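Putative oxidoreductase (Thermus thermophilus, PDB 2ISM) is probably an oxidoreductase with a six-bladed beta-propeller fold and bound calcium. Local coordinates at residues G43-E48 with L80-R85; Y93-V98 with N105-L110; G133-G138 with T152-E157; E195-G200 with N235-G240. All blocks are in the same frame, centred on the assembly; numbering follows the deposited sequence.

Followed from the N terminus, the four contacts come in series: each closes its loop before the next opens, so none nests within or crosses another. Contact 1 joins strands of two consecutive propeller blades, 33-66 and 77-127, over a loop of 31 residues. Contact 2 is a hairpin in the second of these blades, and touches contact 1 where A81 O meets Y93 N. Contact 3 ties the loop entering the next blade to the loop after its strand 148-151; the Y95 hydroxyl of contact 2 reaches S136 O there. Contact 4 links that blade's last strand to the turn after strand 232-237, near the calcium.

Contact 1 (G43-E48 with L80-R85); sequences GMLIAE and LALHPR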
loop_
_atom_site.group_PDB
_atom_site.type_symbol
_atom_site.label_atom_id
_atom_site.label_comp_id
_atom_site.label_asym_id
_atom_site.label_seq_id
_atom_site.Cartn_x
_atom_site.Cartn_y
_atom_site.Cartn_z
ATOM N N GLY B 43 18.168 -3.994 10.227
ATOM C CA GLY B 43 19.258 -3.479 9.419
ATOM C C GLY B 43 18.961 -3.555 7.931
ATOM O O GLY B 43 17.971 -4.152 7.512
ATOM N N MET B 44 19.823 -2.953 7.122
ATOM C CA MET B 44 19.633 -2.957 5.680
ATOM C C MET B 44 20.968 -3.101 4.959
ATOM O O MET B 44 21.904 -2.346 5.226
ATOM C CB MET B 44 18.957 -1.655 5.254
ATOM C CG MET B 44 18.540 -1.588 3.802
ATOM S SD MET B 44 17.809 0.023 3.422
ATOM C CE MET B 44 16.600 0.144 4.727
ATOM N N LEU B 45 21.059 -4.076 4.055
ATOM C CA LEU B 45 22.281 -4.274 3.287
ATOM C C LEU B 45 22.120 -3.556 1.950
ATOM O O LEU B 45 21.068 -3.620 1.313
ATOM C CB LEU B 45 22.546 -5.767 3.065
ATOM C CG LEU B 45 22.795 -6.599 4.326
ATOM C CD1 LEU B 45 23.040 -8.056 3.946
ATOM C CD2 LEU B 45 23.998 -6.039 5.077
ATOM N N ILE B 46 23.170 -2.864 1.535
ATOM C CA ILE B 46 23.149 -2.108 0.295
ATOM C C ILE B 46 24.351 -2.501 -0.549
ATOM O O ILE B 46 25.488 -2.355 -0.107
ATOM C CB ILE B 46 23.257 -0.595 0.570
ATOM C CG1 ILE B 46 22.223 -0.171 1.613
ATOM C CG2 ILE B 46 23.068 0.181 -0.727
ATOM C CD1 ILE B 46 22.451 1.238 2.162
ATOM N N ALA B 47 24.102 -2.997 -1.754
ATOM C CA ALA B 47 25.194 -3.380 -2.640
ATOM C C ALA B 47 25.595 -2.203 -3.523
ATOM O O ALA B 47 24.779 -1.695 -4.289
ATOM C CB ALA B 47 24.775 -4.568 -3.508
ATOM N N GLU B 48 26.846 -1.764 -3.401
ATOM C CA GLU B 48 27.366 -0.667 -4.219
ATOM C C GLU B 48 28.157 -1.317 -5.349
ATOM O O GLU B 48 29.020 -2.154 -5.103
ATOM C CB GLU B 48 28.284 0.236 -3.397
ATOM C CG GLU B 48 27.553 1.157 -2.431
ATOM C CD GLU B 48 28.512 2.060 -1.681
ATOM O OE1 GLU B 48 29.223 1.554 -0.792
ATOM O OE2 GLU B 48 28.570 3.269 -1.993
ATOM N N LEU B 80 21.709 -8.707 -5.014
ATOM C CA LEU B 80 21.937 -9.109 -3.625
ATOM C C LEU B 80 20.649 -9.723 -3.073
ATOM O O LEU B 80 19.564 -9.202 -3.323
ATOM C CB LEU B 80 22.310 -7.876 -2.791
ATOM C CG LEU B 80 22.837 -8.049 -1.369
ATOM C CD1 LEU B 80 24.260 -8.588 -1.411
ATOM C CD2 LEU B 80 22.807 -6.705 -0.654
ATOM N N ALA B 81 20.761 -10.826 -2.337
ATOM C CA ALA B 81 19.571 -11.451 -1.758
ATOM C C ALA B 81 19.908 -12.357 -0.585
ATOM O O ALA B 81 20.878 -13.111 -0.629
ATOM C CB ALA B 81 18.814 -12.243 -2.824
ATOM N N LEU B 82 19.103 -12.277 0.470
ATOM C CA LEU B 82 19.324 -13.108 1.650
ATOM C C LEU B 82 18.745 -14.499 1.412
ATOM O O LEU B 82 17.768 -14.654 0.675
ATOM C CB LEU B 82 18.639 -12.493 2.880
ATOM C CG LEU B 82 18.953 -11.045 3.260
ATOM C CD1 LEU B 82 18.117 -10.653 4.470
ATOM C CD2 LEU B 82 20.433 -10.892 3.571
ATOM N N HIS B 83 19.350 -15.507 2.033
ATOM C CA HIS B 83 18.866 -16.878 1.914
ATOM C C HIS B 83 17.429 -16.869 2.438
ATOM O O HIS B 83 17.120 -16.151 3.382
ATOM C CB HIS B 83 19.737 -17.811 2.765
ATOM C CG HIS B 83 19.418 -19.264 2.601
ATOM N ND1 HIS B 83 18.234 -19.821 3.038
ATOM C CD2 HIS B 83 20.128 -20.275 2.047
ATOM C CE1 HIS B 83 18.231 -21.114 2.761
ATOM N NE2 HIS B 83 19.368 -21.414 2.160
ATOM N N PRO B 84 16.528 -17.651 1.821
ATOM C CA PRO B 84 15.130 -17.691 2.270
ATOM C C PRO B 84 14.953 -17.978 3.763
ATOM O O PRO B 84 14.005 -17.493 4.384
ATOM C CB PRO B 84 14.524 -18.786 1.396
ATOM C CG PRO B 84 15.272 -18.627 0.121
ATOM C CD PRO B 84 16.706 -18.461 0.606
ATOM N N ARG B 85 15.860 -18.766 4.334
ATOM C CA ARG B 85 15.790 -19.112 5.754
ATOM C C ARG B 85 16.821 -18.367 6.605
ATOM O O ARG B 85 17.273 -18.864 7.637
ATOM C CB ARG B 85 15.955 -20.625 5.932
ATOM C CG ARG B 85 14.885 -21.436 5.206
ATOM C CD ARG B 85 14.832 -22.883 5.676
ATOM N NE ARG B 85 16.039 -23.639 5.349
ATOM C CZ ARG B 85 16.441 -23.909 4.110
ATOM N NH1 ARG B 85 15.735 -23.483 3.072
ATOM N NH2 ARG B 85 17.546 -24.615 3.910
#
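The interface between two consecutive blades of the propeller is built here from L45 and A47 of strand 44-48, which meet L80 and L82 of strand 77-82. The two strands belong to different four-stranded sheets. Their axes come within 8.3 Å and run nearly antiparallel, at 154°, a spacing at which side chains rather than backbones fill the gap. L80 has the largest share of the contact. With CG anti to the backbone N (chi1 -169°) its side chain is carried toward the other blade, and the turn at chi2 (73°) sets one methyl across: L80 CD2 lies 3.8 Å from L45 CB and 4.1 Å from A47 CB, wedged where these two alternate residues of the strand both point at it. The other methyl, L80 CD1, stays with its own sheet, 4.0 Å from A94 CB on the adjacent strand. Such interleaving of apolar side chains between sheet faces is how propeller blades pack around their ring. One pair further along, L45 and L82 meet by their branch ends, L45 CD1 to L82 CD2 at 3.9 Å, the two side chains slanting across each other. L45 also leans on A37 and L39 of its own blade, while I46 turns the opposite way, onto P33 and L36. L80 and L82 both rest on V92 of the adjacent strand 92-98, and the backbone of A47 is hydrogen-bonded to W34 and A35 of strand 33-38.

Contact 2 (Y93-V98 with N105-L110); sequences YAYRTV and NQVVRL
R109 lies alongside Y93, both side chains pointing the same way from a non-hydrogen-bonded pair of an antiparallel hairpin. The aliphatic part of the arginine covers one face of the ring, with R109 CG 4.0 Å from the Y93 centroid in a CH-pi contact. A bend at chi3 (82°) turns the guanidinium to the phenol end, its plane 81° from the ring. There R109 NH1 meets Y93 OH at 3.2 Å, the oxygen lying in the guanidinium plane and the bond nearly straight at 170°. Y95, on the same face of the sheet, crosses V107 at about a right angle, its CD1 4.0 Å from V107 CG2. The Y95 ring also slants across the N105 side chain. On the opposite face R96 and Q106 run side by side, and A94 CB packs 4.1 Å from V108 CG2. Between the faces, A94 pairs with V108 and R96 with Q106 through two backbone bonds each, the shortest being V108 N to A94 O at 2.8 Å. The buried R109 charge is probably offset by salt bridges of NE to D120 and NH1 to E177, with Y91 giving a cation-pi contact. Bonds from R109 and to P176 O anchor the phenol end of Y93, while R109 CG over its face and the edge-to-face F142 ring limit the turn of the ring.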
loop_
_atom_site.group_PDB
_atom_site.type_symbol
_atom_site.label_atom_id
_atom_site.label_comp_id
_atom_site.label_asym_id
_atom_site.label_seq_id
_atom_site.Cartn_x
_atom_site.Cartn_y
_atom_site.Cartn_z
ATOM N N TYR B 93 23.436 -13.798 -0.628
ATOM C CA TYR B 93 23.811 -14.064 -2.009
ATOM C C TYR B 93 24.101 -12.769 -2.741
ATOM O O TYR B 93 23.474 -11.743 -2.480
ATOM C CB TYR B 93 22.700 -14.840 -2.720
ATOM C CG TYR B 93 22.548 -16.256 -2.200
ATOM C CD1 TYR B 93 22.969 -17.350 -2.961
ATOM C CD2 TYR B 93 22.010 -16.500 -0.936
ATOM C CE1 TYR B 93 22.857 -18.646 -2.480
ATOM C CE2 TYR B 93 21.895 -17.798 -0.440
ATOM C CZ TYR B 93 22.321 -18.864 -1.217
ATOM O OH TYR B 93 22.222 -20.148 -0.726
ATOM N N ALA B 94 25.065 -12.820 -3.650
ATOM C CA ALA B 94 25.434 -11.644 -4.421
ATOM C C ALA B 94 25.864 -12.048 -5.816
ATOM O O ALA B 94 26.476 -13.102 -6.003
ATOM C CB ALA B 94 26.564 -10.895 -3.723
ATOM N N TYR B 95 25.527 -11.203 -6.788
ATOM C CA TYR B 95 25.875 -11.414 -8.192
ATOM C C TYR B 95 27.014 -10.443 -8.474
ATOM O O TYR B 95 26.873 -9.249 -8.215
ATOM C CB TYR B 95 24.675 -11.063 -9.083
ATOM C CG TYR B 95 24.859 -11.334 -10.567
ATOM C CD1 TYR B 95 24.142 -12.353 -11.200
ATOM C CD2 TYR B 95 25.714 -10.552 -11.345
ATOM C CE1 TYR B 95 24.266 -12.584 -12.573
ATOM C CE2 TYR B 95 25.852 -10.778 -12.724
ATOM C CZ TYR B 95 25.123 -11.793 -13.329
ATOM O OH TYR B 95 25.232 -12.023 -14.682
ATOM N N ARG B 96 28.137 -10.935 -8.994
ATOM C CA ARG B 96 29.255 -10.039 -9.279
ATOM C C ARG B 96 30.055 -10.410 -10.522
ATOM O O ARG B 96 30.098 -11.574 -10.933
ATOM C CB ARG B 96 30.228 -9.990 -8.088
ATOM C CG ARG B 96 30.989 -11.299 -7.873
ATOM C CD ARG B 96 32.196 -11.121 -6.960
ATOM N NE ARG B 96 32.848 -12.399 -6.679
ATOM C CZ ARG B 96 33.956 -12.539 -5.958
ATOM N NH1 ARG B 96 34.554 -11.474 -5.437
ATOM N NH2 ARG B 96 34.458 -13.751 -5.742
ATOM N N THR B 97 30.691 -9.399 -11.110
ATOM C CA THR B 97 31.549 -9.597 -12.267
ATOM C C THR B 97 32.945 -9.678 -11.647
ATOM O O THR B 97 33.352 -8.777 -10.906
ATOM C CB THR B 97 31.508 -8.386 -13.226
ATOM O OG1 THR B 97 30.149 -7.980 -13.436
ATOM C CG2 THR B 97 32.127 -8.758 -14.574
ATOM N N VAL B 98 33.673 -10.755 -11.924
ATOM C CA VAL B 98 35.010 -10.908 -11.363
ATOM C C VAL B 98 36.041 -11.091 -12.478
ATOM O O VAL B 98 35.716 -11.597 -13.555
ATOM C CB VAL B 98 35.063 -12.112 -10.377
ATOM C CG1 VAL B 98 35.031 -13.426 -11.137
ATOM C CG2 VAL B 98 36.304 -12.014 -9.502
ATOM N N ASN B 105 30.874 -13.442 -14.958
ATOM C CA ASN B 105 29.921 -13.092 -13.913
ATOM C C ASN B 105 29.649 -14.365 -13.110
ATOM O O ASN B 105 29.808 -15.480 -13.614
ATOM C CB ASN B 105 28.617 -12.540 -14.511
ATOM C CG ASN B 105 28.743 -11.083 -14.953
ATOM O OD1 ASN B 105 28.632 -10.757 -16.139
ATOM N ND2 ASN B 105 28.976 -10.205 -13.995
ATOM N N GLN B 106 29.263 -14.199 -11.855
ATOM C CA GLN B 106 28.990 -15.339 -10.999
ATOM C C GLN B 106 28.103 -14.929 -9.847
ATOM O O GLN B 106 27.965 -13.748 -9.541
ATOM C CB GLN B 106 30.298 -15.898 -10.425
ATOM C CG GLN B 106 31.169 -14.840 -9.771
ATOM C CD GLN B 106 32.374 -15.412 -9.041
ATOM O OE1 GLN B 106 33.037 -16.335 -9.521
ATOM N NE2 GLN B 106 32.672 -14.849 -7.881
ATOM N N VAL B 107 27.496 -15.926 -9.222
ATOM C CA VAL B 107 26.670 -15.702 -8.056
ATOM C C VAL B 107 27.477 -16.327 -6.938
ATOM O O VAL B 107 27.873 -17.489 -7.029
ATOM C CB VAL B 107 25.316 -16.428 -8.140
ATOM C CG1 VAL B 107 24.591 -16.297 -6.804
ATOM C CG2 VAL B 107 24.463 -15.825 -9.254
ATOM N N VAL B 108 27.750 -15.549 -5.903
ATOM C CA VAL B 108 28.507 -16.051 -4.773
ATOM C C VAL B 108 27.621 -15.993 -3.542
ATOM O O VAL B 108 26.529 -15.426 -3.571
ATOM C CB VAL B 108 29.790 -15.221 -4.523
ATOM C CG1 VAL B 108 30.734 -15.363 -5.706
ATOM C CG2 VAL B 108 29.437 -13.754 -4.295
ATOM N N ARG B 109 28.101 -16.592 -2.465
ATOM C CA ARG B 109 27.376 -16.625 -1.214
ATOM C C ARG B 109 28.352 -16.238 -0.104
ATOM O O ARG B 109 29.488 -16.706 -0.093
ATOM C CB ARG B 109 26.847 -18.045 -0.991
ATOM C CG ARG B 109 25.940 -18.208 0.189
ATOM C CD ARG B 109 25.262 -19.572 0.171
ATOM N NE ARG B 109 26.081 -20.653 0.711
ATOM C CZ ARG B 109 25.617 -21.879 0.940
ATOM N NH1 ARG B 109 24.348 -22.162 0.669
ATOM N NH2 ARG B 109 26.406 -22.817 1.450
ATOM N N LEU B 110 27.915 -15.376 0.811
ATOM C CA LEU B 110 28.747 -14.954 1.935
ATOM C C LEU B 110 28.147 -15.503 3.226
ATOM O O LEU B 110 26.927 -15.636 3.339
ATOM C CB LEU B 110 28.799 -13.425 2.051
ATOM C CG LEU B 110 29.261 -12.555 0.882
ATOM C CD1 LEU B 110 29.549 -11.153 1.405
ATOM C CD2 LEU B 110 30.506 -13.136 0.250
#

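Contact 3 (G133-G138 with T152-E157); sequences GLHSGG and TGEVYE
H135 has its CG anti to the carbonyl carbon (chi1 -63°), and E154 bends back at chi2 (69°); together these torsions bring the imidazole against the carboxylate. The result is a His-carboxylate hydrogen bond between two loops of the propeller. H135 ND1 donates to E154 OE2 at 2.7 Å, with the oxygen in the ring plane but met from above the plane of the carboxylate. Y156 N reaches the same OE2 from the other face, at 2.9 Å, so one oxygen is gripped from both sides. E154 OE1 is bonded to W245 NE1, which further fixes the turn of the group. Y156 stacks offset on one face of the imidazole, centroids 4.7 Å apart and planes at 29°, and L134 CD1 packs 4.1 Å from Y156 CD1. The backbones are joined by V155 N to H135 O, 3.0 Å. E154 to E157 forms a type I' turn. Segment 133-138 leads from strand 117-127 into strand 140-142, while the loop holding 152-157 follows strand 148-151. G138 bonds to T151 and T152 to K170, tying the pair to strands 148-151 and 170-174 of one blade, with the calcium about 11 Å from the E154 side chain.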
loop_
_atom_site.group_PDB
_atom_site.type_symbol
_atom_site.label_atom_id
_atom_site.label_comp_id
_atom_site.label_asym_id
_atom_site.label_seq_id
_atom_site.Cartn_x
_atom_site.Cartn_y
_atom_site.Cartn_z
ATOM N N GLY B 133 32.304 -4.747 -20.228
ATOM C CA GLY B 133 31.440 -4.757 -19.056
ATOM C C GLY B 133 29.975 -4.421 -19.284
ATOM O O GLY B 133 29.236 -4.166 -18.328
ATOM N N LEU B 134 29.542 -4.428 -20.538
ATOM C CA LEU B 134 28.152 -4.111 -20.853
ATOM C C LEU B 134 27.280 -5.360 -20.885
ATOM O O LEU B 134 27.766 -6.466 -21.128
ATOM C CB LEU B 134 28.070 -3.399 -22.202
ATOM C CG LEU B 134 28.981 -2.179 -22.379
ATOM C CD1 LEU B 134 28.768 -1.590 -23.767
ATOM C CD2 LEU B 134 28.683 -1.144 -21.310
ATOM N N HIS B 135 25.988 -5.166 -20.635
ATOM C CA HIS B 135 25.004 -6.245 -20.642
ATOM C C HIS B 135 25.367 -7.444 -19.776
ATOM O O HIS B 135 25.485 -8.571 -20.269
ATOM C CB HIS B 135 24.734 -6.715 -22.075
ATOM C CG HIS B 135 24.142 -5.657 -22.958
ATOM N ND1 HIS B 135 23.650 -5.932 -24.218
ATOM C CD2 HIS B 135 23.989 -4.324 -22.777
ATOM C CE1 HIS B 135 23.221 -4.812 -24.773
ATOM N NE2 HIS B 135 23.415 -3.821 -23.921
ATOM N N SER B 136 25.531 -7.196 -18.479
ATOM C CA SER B 136 25.860 -8.252 -17.529
ATOM C C SER B 136 24.653 -8.707 -16.707
ATOM O O SER B 136 24.786 -9.584 -15.858
ATOM C CB SER B 136 26.967 -7.787 -16.577
ATOM O OG SER B 136 28.243 -7.892 -17.188
ATOM N N GLY B 137 23.482 -8.122 -16.958
ATOM C CA GLY B 137 22.297 -8.499 -16.192
ATOM C C GLY B 137 22.584 -8.244 -14.726
ATOM O O GLY B 137 22.984 -7.135 -14.371
ATOM N N GLY B 138 22.360 -9.239 -13.867
ATOM C CA GLY B 138 22.701 -9.064 -12.467
ATOM C C GLY B 138 21.671 -9.078 -11.355
ATOM O O GLY B 138 22.057 -9.094 -10.188
ATOM N N THR B 152 20.539 -12.490 -16.509
ATOM C CA THR B 152 21.854 -12.328 -17.132
ATOM C C THR B 152 21.720 -11.618 -18.473
ATOM O O THR B 152 20.687 -11.727 -19.140
ATOM C CB THR B 152 22.543 -13.686 -17.386
ATOM O OG1 THR B 152 21.859 -14.386 -18.435
ATOM C CG2 THR B 152 22.532 -14.536 -16.122
ATOM N N GLY B 153 22.764 -10.892 -18.862
ATOM C CA GLY B 153 22.743 -10.184 -20.130
ATOM C C GLY B 153 23.488 -10.993 -21.170
ATOM O O GLY B 153 24.175 -11.955 -20.818
ATOM N N GLU B 154 23.353 -10.631 -22.444
ATOM C CA GLU B 154 24.055 -11.364 -23.495
ATOM C C GLU B 154 25.368 -10.694 -23.898
ATOM O O GLU B 154 25.876 -10.906 -24.996
ATOM C CB GLU B 154 23.150 -11.582 -24.726
ATOM C CG GLU B 154 22.145 -10.478 -25.032
ATOM C CD GLU B 154 22.786 -9.190 -25.516
ATOM O OE1 GLU B 154 22.456 -8.755 -26.641
ATOM O OE2 GLU B 154 23.611 -8.609 -24.777
ATOM N N VAL B 155 25.911 -9.900 -22.977
ATOM C CA VAL B 155 27.182 -9.196 -23.151
ATOM C C VAL B 155 27.454 -8.607 -24.534
ATOM O O VAL B 155 28.589 -8.615 -25.009
ATOM C CB VAL B 155 28.369 -10.106 -22.747
ATOM C CG1 VAL B 155 28.173 -10.581 -21.316
ATOM C CG2 VAL B 155 28.485 -11.302 -23.700
ATOM N N TYR B 156 26.408 -8.076 -25.159
ATOM C CA TYR B 156 26.500 -7.464 -26.484
ATOM C C TYR B 156 26.816 -8.449 -27.611
ATOM O O TYR B 156 27.317 -8.067 -28.667
ATOM C CB TYR B 156 27.525 -6.324 -26.486
ATOM C CG TYR B 156 26.935 -5.007 -26.940
ATOM C CD1 TYR B 156 26.453 -4.077 -26.021
ATOM C CD2 TYR B 156 26.816 -4.713 -28.297
ATOM C CE1 TYR B 156 25.866 -2.881 -26.447
ATOM C CE2 TYR B 156 26.231 -3.527 -28.732
ATOM C CZ TYR B 156 25.760 -2.618 -27.806
ATOM O OH TYR B 156 25.190 -1.443 -28.249
ATOM N N GLU B 157 26.528 -9.721 -27.364
ATOM C CA GLU B 157 26.706 -10.781 -28.353
ATOM C C GLU B 157 25.301 -11.369 -28.384
ATOM O O GLU B 157 25.029 -12.433 -27.833
ATOM C CB GLU B 157 27.755 -11.790 -27.869
ATOM C CG GLU B 157 29.191 -11.269 -28.022
ATOM C CD GLU B 157 30.231 -12.089 -27.266
ATOM O OE1 GLU B 157 30.086 -13.327 -27.189
ATOM O OE2 GLU B 157 31.206 -11.490 -26.760
#

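Contact 4 (E195-G200 with N235-G240); sequences EVYSLG and NLIVPG
Y197 lays its ring against P239, the two side chains running side by side and pointing the same way. P239 CA stands over one ring face, 4.1 Å from the centroid in a CH-pi contact, and P239 CG packs 3.5 Å from Y197 CZ. At the ring edge, near its plane, I237 CG2 approaches Y197 CE2 to 3.9 Å; the same methyl lies 3.6 Å from S198 OG. With CG anti to the backbone N (chi1 -171°), the ring extends toward segment 235-240. Alongside, G240 N donates to Y197 O at 2.7 Å. In the next shell, Y149 meets the Y197 ring edge-to-face, and S198 OG is bonded to H201 NE2. Y197 and S198 both face I171, a classic beta bulge where the last strand of this blade turns a corner. Beyond segment 235-240, Y243 OH is bonded to L236 O and V238 N, and Y243 and E233 belong to the calcium site, about 9 Å from the I237 side chain. Within these segments the chemistry is mainly apolar, with a single backbone bond across; backbone bonds of L199 to G241 and Y243 extend the tie between the two blades.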
loop_
_atom_site.group_PDB
_atom_site.type_symbol
_atom_site.label_atom_id
_atom_site.label_comp_id
_atom_site.label_asym_id
_atom_site.label_seq_id
_atom_site.Cartn_x
_atom_site.Cartn_y
_atom_site.Cartn_z
ATOM N N GLU B 195 20.155 -24.920 -15.944
ATOM C CA GLU B 195 19.820 -23.790 -15.080
ATOM C C GLU B 195 18.833 -22.814 -15.726
ATOM O O GLU B 195 18.193 -22.027 -15.032
ATOM C CB GLU B 195 21.087 -23.016 -14.690
ATOM C CG GLU B 195 22.148 -23.847 -13.974
ATOM C CD GLU B 195 23.104 -24.540 -14.930
ATOM O OE1 GLU B 195 22.795 -24.623 -16.137
ATOM O OE2 GLU B 195 24.167 -25.006 -14.466
ATOM N N VAL B 196 18.704 -22.871 -17.049
ATOM C CA VAL B 196 17.822 -21.948 -17.768
ATOM C C VAL B 196 16.331 -22.064 -17.480
ATOM O O VAL B 196 15.747 -23.143 -17.587
ATOM C CB VAL B 196 18.023 -22.067 -19.296
ATOM C CG1 VAL B 196 17.001 -21.201 -20.031
ATOM C CG2 VAL B 196 19.427 -21.635 -19.662
ATOM N N TYR B 197 15.729 -20.933 -17.120
ATOM C CA TYR B 197 14.304 -20.867 -16.832
ATOM C C TYR B 197 13.605 -20.238 -18.038
ATOM O O TYR B 197 12.578 -20.740 -18.495
ATOM C CB TYR B 197 14.053 -20.027 -15.584
ATOM C CG TYR B 197 12.627 -20.081 -15.078
ATOM C CD1 TYR B 197 12.111 -21.246 -14.507
ATOM C CD2 TYR B 197 11.800 -18.959 -15.149
ATOM C CE1 TYR B 197 10.805 -21.291 -14.013
ATOM C CE2 TYR B 197 10.496 -18.990 -14.661
ATOM C CZ TYR B 197 10.008 -20.156 -14.092
ATOM O OH TYR B 197 8.733 -20.180 -13.581
ATOM N N SER B 198 14.159 -19.132 -18.539
ATOM C CA SER B 198 13.615 -18.457 -19.722
ATOM C C SER B 198 14.770 -17.905 -20.560
ATOM O O SER B 198 15.861 -17.672 -20.045
ATOM C CB SER B 198 12.645 -17.328 -19.330
ATOM O OG SER B 198 13.290 -16.279 -18.634
ATOM N N LEU B 199 14.539 -17.713 -21.854
ATOM C CA LEU B 199 15.596 -17.215 -22.734
ATOM C C LEU B 199 15.099 -16.091 -23.635
ATOM O O LEU B 199 13.944 -15.685 -23.549
ATOM C CB LEU B 199 16.145 -18.356 -23.601
ATOM C CG LEU B 199 15.192 -18.974 -24.633
ATOM C CD1 LEU B 199 16.003 -19.692 -25.704
ATOM C CD2 LEU B 199 14.217 -19.927 -23.954
ATOM N N GLY B 200 15.977 -15.597 -24.502
ATOM C CA GLY B 200 15.598 -14.524 -25.406
ATOM C C GLY B 200 15.533 -13.160 -24.743
ATOM O O GLY B 200 14.704 -12.323 -25.108
ATOM N N ASN B 235 8.077 -7.987 -19.016
ATOM C CA ASN B 235 7.611 -9.285 -19.485
ATOM C C ASN B 235 6.996 -10.129 -18.376
ATOM O O ASN B 235 7.359 -10.007 -17.204
ATOM C CB ASN B 235 8.777 -10.077 -20.100
ATOM C CG ASN B 235 9.358 -9.415 -21.333
ATOM O OD1 ASN B 235 10.512 -8.979 -21.339
ATOM N ND2 ASN B 235 8.565 -9.344 -22.389
ATOM N N LEU B 236 6.048 -10.977 -18.762
ATOM C CA LEU B 236 5.409 -11.906 -17.842
ATOM C C LEU B 236 6.167 -13.186 -18.169
ATOM O O LEU B 236 5.993 -13.764 -19.246
ATOM C CB LEU B 236 3.918 -12.059 -18.171
ATOM C CG LEU B 236 3.111 -13.087 -17.370
ATOM C CD1 LEU B 236 3.330 -12.879 -15.884
ATOM C CD2 LEU B 236 1.627 -12.951 -17.713
ATOM N N ILE B 237 7.024 -13.612 -17.246
ATOM C CA ILE B 237 7.865 -14.787 -17.451
ATOM C C ILE B 237 7.210 -16.128 -17.141
ATOM O O ILE B 237 6.711 -16.349 -16.039
ATOM C CB ILE B 237 9.167 -14.681 -16.599
ATOM C CG1 ILE B 237 9.845 -13.325 -16.837
ATOM C CG2 ILE B 237 10.127 -15.813 -16.958
ATOM C CD1 ILE B 237 10.302 -13.097 -18.257
ATOM N N VAL B 238 7.224 -17.023 -18.126
ATOM C CA VAL B 238 6.669 -18.363 -17.952
ATOM C C VAL B 238 7.818 -19.339 -18.164
ATOM O O VAL B 238 8.739 -19.055 -18.929
ATOM C CB VAL B 238 5.540 -18.672 -18.978
ATOM C CG1 VAL B 238 4.400 -17.676 -18.819
ATOM C CG2 VAL B 238 6.087 -18.641 -20.396
ATOM N N PRO B 239 7.792 -20.494 -17.480
ATOM C CA PRO B 239 8.859 -21.487 -17.625
ATOM C C PRO B 239 9.056 -21.894 -19.083
ATOM O O PRO B 239 8.088 -22.218 -19.780
ATOM C CB PRO B 239 8.364 -22.652 -16.770
ATOM C CG PRO B 239 7.554 -21.978 -15.718
ATOM C CD PRO B 239 6.789 -20.945 -16.500
ATOM N N GLY B 240 10.308 -21.859 -19.532
ATOM C CA GLY B 240 10.629 -22.233 -20.898
ATOM C C GLY B 240 10.322 -21.161 -21.928
ATOM O O GLY B 240 10.589 -21.345 -23.111
#